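PDB 2XTS: sulfite dehydrogenase from Paracoccus pantotrophus, which probably oxidises protein-bound sulfane sulfur at a molybdenum cofactor and passes the electrons on to heme c, as the catalytic part of the SoxCD complex. Local coordinates for residues A131-I143 with K265-I277. Residues are numbered along the deposited sequence; the frame is centred on the assembly and turned at random. Where two conformers were deposited one is given.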
loop_
_atom_site.group_PDB
_atom_site.type_symbol
_atom_site.label_atom_id
_atom_site.label_comp_id
_atom_site.label_asym_id
_atom_site.label_seq_id
_atom_site.Cartn_x
_atom_site.Cartn_y
_atom_site.Cartn_z
ATOM N N ALA A 131 -16.705 -9.035 -26.883
ATOM C CA ALA A 131 -15.504 -8.284 -26.542
ATOM C C ALA A 131 -15.792 -6.820 -26.826
ATOM O O ALA A 131 -16.066 -6.454 -27.971
ATOM C CB ALA A 131 -14.354 -8.782 -27.370
ATOM N N GLN A 132 -15.833 -5.993 -25.787
ATOM C CA GLN A 132 -16.292 -4.615 -25.955
ATOM C C GLN A 132 -15.212 -3.588 -25.635
ATOM O O GLN A 132 -14.992 -2.703 -26.428
ATOM C CB GLN A 132 -17.550 -4.340 -25.120
ATOM C CG GLN A 132 -18.775 -5.165 -25.558
ATOM C CD GLN A 132 -20.098 -4.585 -25.122
ATOM O OE1 GLN A 132 -20.158 -3.674 -24.301
ATOM N NE2 GLN A 132 -21.175 -5.124 -25.674
ATOM N N LEU A 133 -14.539 -3.702 -24.497
ATOM C CA LEU A 133 -13.581 -2.672 -24.076
ATOM C C LEU A 133 -12.145 -3.174 -24.242
ATOM O O LEU A 133 -11.883 -4.363 -24.183
ATOM C CB LEU A 133 -13.855 -2.200 -22.626
ATOM C CG LEU A 133 -15.197 -1.488 -22.361
ATOM C CD1 LEU A 133 -15.380 -1.242 -20.905
ATOM C CD2 LEU A 133 -15.263 -0.184 -23.096
ATOM N N GLU A 134 -11.241 -2.236 -24.480
ATOM C CA GLU A 134 -9.874 -2.536 -24.874
ATOM C C GLU A 134 -8.887 -2.254 -23.742
ATOM O O GLU A 134 -8.434 -1.114 -23.570
ATOM C CB GLU A 134 -9.535 -1.679 -26.092
ATOM C CG GLU A 134 -10.437 -1.935 -27.304
ATOM C CD GLU A 134 -10.233 -0.925 -28.410
ATOM O OE1 GLU A 134 -9.060 -0.661 -28.739
ATOM O OE2 GLU A 134 -11.248 -0.392 -28.932
ATOM N N GLY A 135 -8.565 -3.282 -22.969
ATOM C CA GLY A 135 -7.631 -3.153 -21.858
ATOM C C GLY A 135 -8.141 -3.819 -20.615
ATOM O O GLY A 135 -9.293 -3.613 -20.248
ATOM N N CYS A 136 -7.271 -4.544 -19.915
ATOM C CA CYS A 136 -7.683 -5.186 -18.683
ATOM C C CYS A 136 -8.047 -4.187 -17.588
ATOM O O CYS A 136 -8.826 -4.529 -16.706
ATOM C CB CYS A 136 -6.649 -6.208 -18.179
ATOM S SG CYS A 136 -5.037 -5.527 -17.789
ATOM N N GLN A 137 -7.550 -2.954 -17.635
ATOM C CA GLN A 137 -8.054 -1.938 -16.707
ATOM C C GLN A 137 -9.578 -1.882 -16.801
ATOM O O GLN A 137 -10.291 -1.785 -15.789
ATOM C CB GLN A 137 -7.471 -0.568 -17.063
ATOM C CG GLN A 137 -8.060 0.558 -16.250
ATOM C CD GLN A 137 -7.170 1.774 -16.165
ATOM O OE1 GLN A 137 -6.360 2.003 -17.067
ATOM N NE2 GLN A 137 -7.313 2.546 -15.094
ATOM N N TYR A 138 -10.091 -1.953 -18.032
ATOM C CA TYR A 138 -11.531 -1.790 -18.282
ATOM C C TYR A 138 -12.312 -3.083 -18.083
ATOM O O TYR A 138 -13.411 -3.077 -17.551
ATOM C CB TYR A 138 -11.762 -1.224 -19.702
ATOM C CG TYR A 138 -10.977 0.033 -19.910
ATOM C CD1 TYR A 138 -11.355 1.210 -19.293
ATOM C CD2 TYR A 138 -9.827 0.032 -20.662
ATOM C CE1 TYR A 138 -10.612 2.353 -19.435
ATOM C CE2 TYR A 138 -9.056 1.169 -20.783
ATOM C CZ TYR A 138 -9.469 2.330 -20.183
ATOM O OH TYR A 138 -8.724 3.476 -20.270
ATOM N N THR A 139 -11.767 -4.194 -18.563
ATOM C CA THR A 139 -12.512 -5.440 -18.532
ATOM C C THR A 139 -12.349 -6.241 -17.233
ATOM O O THR A 139 -13.166 -7.120 -16.957
ATOM C CB THR A 139 -12.196 -6.299 -19.791
ATOM O OG1 THR A 139 -10.789 -6.474 -19.963
ATOM C CG2 THR A 139 -12.735 -5.644 -21.034
ATOM N N GLN A 140 -11.347 -5.900 -16.398
ATOM C CA GLN A 140 -11.118 -6.572 -15.129
ATOM C C GLN A 140 -10.795 -5.628 -13.966
ATOM O O GLN A 140 -10.543 -6.105 -12.871
ATOM C CB GLN A 140 -10.021 -7.644 -15.273
ATOM C CG GLN A 140 -10.424 -8.957 -15.974
ATOM C CD GLN A 140 -10.360 -8.873 -17.500
ATOM O OE1 GLN A 140 -9.722 -7.995 -18.067
ATOM N NE2 GLN A 140 -10.976 -9.831 -18.164
ATOM N N GLY A 141 -10.772 -4.319 -14.202
ATOM C CA GLY A 141 -10.257 -3.394 -13.208
ATOM C C GLY A 141 -11.218 -2.861 -12.158
ATOM O O GLY A 141 -10.848 -1.988 -11.399
ATOM N N MET A 142 -12.428 -3.401 -12.056
ATOM C CA MET A 142 -13.302 -3.089 -10.928
ATOM C C MET A 142 -12.909 -4.001 -9.752
ATOM O O MET A 142 -13.693 -4.836 -9.291
ATOM C CB MET A 142 -14.794 -3.265 -11.253
ATOM C CG MET A 142 -15.292 -2.635 -12.494
ATOM S SD MET A 142 -17.089 -2.957 -12.582
ATOM C CE MET A 142 -17.438 -2.558 -14.291
ATOM N N ILE A 143 -11.680 -3.831 -9.261
ATOM C CA ILE A 143 -11.159 -4.640 -8.205
ATOM C C ILE A 143 -10.038 -3.870 -7.516
ATOM O O ILE A 143 -9.296 -3.115 -8.147
ATOM C CB ILE A 143 -10.622 -5.993 -8.781
ATOM C CG1 ILE A 143 -10.350 -7.005 -7.681
ATOM C CG2 ILE A 143 -9.384 -5.812 -9.675
ATOM C CD1 ILE A 143 -10.325 -8.431 -8.211
ATOM N N LYS A 265 -11.011 -16.608 -10.548
ATOM C CA LYS A 265 -10.874 -15.779 -11.706
ATOM C C LYS A 265 -9.405 -15.408 -11.885
ATOM O O LYS A 265 -8.624 -15.443 -10.951
ATOM C CB LYS A 265 -11.720 -14.520 -11.486
ATOM C CG LYS A 265 -11.921 -13.641 -12.682
ATOM C CD LYS A 265 -13.039 -12.650 -12.409
ATOM C CE LYS A 265 -13.168 -11.601 -13.479
ATOM N NZ LYS A 265 -14.368 -10.734 -13.282
ATOM N N SER A 266 -9.049 -15.007 -13.087
ATOM C CA SER A 266 -7.703 -14.537 -13.380
ATOM C C SER A 266 -7.685 -13.684 -14.609
ATOM O O SER A 266 -8.575 -13.753 -15.455
ATOM C CB SER A 266 -6.724 -15.687 -13.598
ATOM O OG SER A 266 -6.968 -16.373 -14.809
ATOM N N VAL A 267 -6.616 -12.927 -14.744
ATOM C CA VAL A 267 -6.354 -12.156 -15.945
ATOM C C VAL A 267 -4.861 -11.917 -16.087
ATOM O O VAL A 267 -4.183 -11.632 -15.100
ATOM C CB VAL A 267 -7.138 -10.801 -15.997
ATOM C CG1 VAL A 267 -6.768 -9.864 -14.835
ATOM C CG2 VAL A 267 -6.956 -10.122 -17.357
ATOM N N ILE A 268 -4.355 -12.049 -17.311
ATOM C CA ILE A 268 -3.009 -11.633 -17.675
ATOM C C ILE A 268 -2.999 -10.108 -17.822
ATOM O O ILE A 268 -3.689 -9.542 -18.661
ATOM C CB ILE A 268 -2.555 -12.335 -18.970
ATOM C CG1 ILE A 268 -2.349 -13.832 -18.679
ATOM C CG2 ILE A 268 -1.261 -11.718 -19.484
ATOM C CD1 ILE A 268 -2.251 -14.723 -19.940
ATOM N N THR A 269 -2.206 -9.441 -16.987
ATOM C CA THR A 269 -2.121 -7.982 -17.012
ATOM C C THR A 269 -1.068 -7.477 -17.981
ATOM O O THR A 269 -1.165 -6.352 -18.438
ATOM C CB THR A 269 -1.893 -7.434 -15.595
ATOM O OG1 THR A 269 -0.708 -8.006 -15.035
ATOM C CG2 THR A 269 -3.061 -7.815 -14.695
ATOM N N SER A 270 -0.080 -8.309 -18.298
ATOM C CA SER A 270 0.835 -7.986 -19.365
ATOM C C SER A 270 1.448 -9.238 -19.952
ATOM O O SER A 270 1.770 -10.154 -19.256
ATOM C CB SER A 270 1.939 -7.059 -18.895
ATOM O OG SER A 270 2.879 -7.765 -18.125
ATOM N N PRO A 271 1.536 -9.281 -21.293
ATOM C CA PRO A 271 0.993 -8.344 -22.281
ATOM C C PRO A 271 -0.521 -8.221 -22.164
ATOM O O PRO A 271 -1.196 -9.152 -21.731
ATOM C CB PRO A 271 1.359 -8.987 -23.636
ATOM C CG PRO A 271 2.375 -9.976 -23.354
ATOM C CD PRO A 271 2.154 -10.446 -21.942
ATOM N N SER A 272 -1.033 -7.065 -22.556
ATOM C CA SER A 272 -2.466 -6.812 -22.601
ATOM C C SER A 272 -2.659 -5.619 -23.544
ATOM O O SER A 272 -1.675 -5.014 -23.968
ATOM C CB SER A 272 -3.041 -6.562 -21.193
ATOM O OG SER A 272 -2.489 -5.380 -20.625
ATOM N N PRO A 273 -3.911 -5.237 -23.859
ATOM C CA PRO A 273 -4.049 -4.179 -24.874
ATOM C C PRO A 273 -3.364 -2.847 -24.562
ATOM O O PRO A 273 -2.892 -2.191 -25.480
ATOM C CB PRO A 273 -5.565 -4.008 -24.991
ATOM C CG PRO A 273 -6.082 -5.404 -24.697
ATOM C CD PRO A 273 -5.190 -5.918 -23.583
ATOM N N GLN A 274 -3.315 -2.450 -23.293
ATOM C CA GLN A 274 -2.630 -1.234 -22.886
ATOM C C GLN A 274 -1.139 -1.443 -22.677
ATOM O O GLN A 274 -0.454 -0.490 -22.332
ATOM C CB GLN A 274 -3.220 -0.727 -21.562
ATOM C CG GLN A 274 -4.670 -0.269 -21.619
ATOM C CD GLN A 274 -5.300 -0.292 -20.249
ATOM O OE1 GLN A 274 -5.531 -1.367 -19.690
ATOM N NE2 GLN A 274 -5.559 0.899 -19.678
ATOM N N VAL A 275 -0.649 -2.677 -22.789
ATOM C CA VAL A 275 0.746 -3.025 -22.550
ATOM C C VAL A 275 1.251 -3.852 -23.745
ATOM O O VAL A 275 1.461 -5.069 -23.661
ATOM C CB VAL A 275 0.929 -3.827 -21.240
ATOM C CG1 VAL A 275 2.426 -3.973 -20.908
ATOM C CG2 VAL A 275 0.187 -3.198 -20.092
ATOM N N PRO A 276 1.396 -3.201 -24.897
ATOM C CA PRO A 276 1.930 -3.890 -26.074
ATOM C C PRO A 276 3.372 -4.314 -25.911
ATOM O O PRO A 276 4.093 -3.754 -25.081
ATOM C CB PRO A 276 1.840 -2.819 -27.153
ATOM C CG PRO A 276 1.953 -1.543 -26.409
ATOM C CD PRO A 276 1.172 -1.778 -25.167
ATOM N N ILE A 277 3.778 -5.309 -26.690
ATOM C CA ILE A 277 5.166 -5.733 -26.717
ATOM C C ILE A 277 5.895 -4.851 -27.713
ATOM O O ILE A 277 5.658 -4.967 -28.908
ATOM C CB ILE A 277 5.304 -7.203 -27.132
ATOM C CG1 ILE A 277 4.383 -8.097 -26.301
ATOM C CG2 ILE A 277 6.769 -7.630 -27.018
ATOM C CD1 ILE A 277 4.360 -9.537 -26.805
HETATM O O HOH W 1 -4.582 -3.713 -20.947
HETATM O O HOH W 2 -13.753 -9.283 -15.462
#
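Q274 grips the first turn of helix 136-140 with both ends of its amide. Its OE1 accepts a hydrogen bond from the backbone N of Q137 at 3.3 Å, and its NE2 donates to Q137 OE1 at 2.9 Å. This second bond lies in the carbonyl plane of Q137, on a lone pair. The two side chains cross at about a right angle, their amide planes 35° apart. With chi2 at 159°, the Q274 chain runs extended beyond CG, and this carries its amide to the helix start. NE2 also bonds to A193 O of the cytochrome chain, as does Y138 OH, so the cytochrome partner borders this end. Replacing Q274 by an alanine would probably leave Q137 N and OE1 without these partners and open a gap beside G135.

G135 is the N-cap residue, and a side chain on it would clash with Q274 OE1. The P273 ring packs close by, its CB 3.7 Å from G135 N. A water ties this corner together: it accepts from C136 N and Q274 N and donates to Q274 OE1 and S272 OG. S272 OG in turn donates to T269 O. The contact joins the molybdopterin-binding domain to the dimerisation domain, where strand 265-270 edges the antiparallel sheet within this chain. The helix runs nearly antiparallel to that strand, at 167°, their axes 9.8 Å apart.

Along the strand the contact is made by apolar groups. C136 CB meets V267 CG2 at 4.0 Å, and the CG of Q140 rests on V267 CB at 3.8 Å. W376 packs against both C136 and V267. The fit is looser at the K265 end, where water replaces direct contact: a second molecule accepts from K265 NZ and donates to T139 O. K265 also forms a salt bridge with E119.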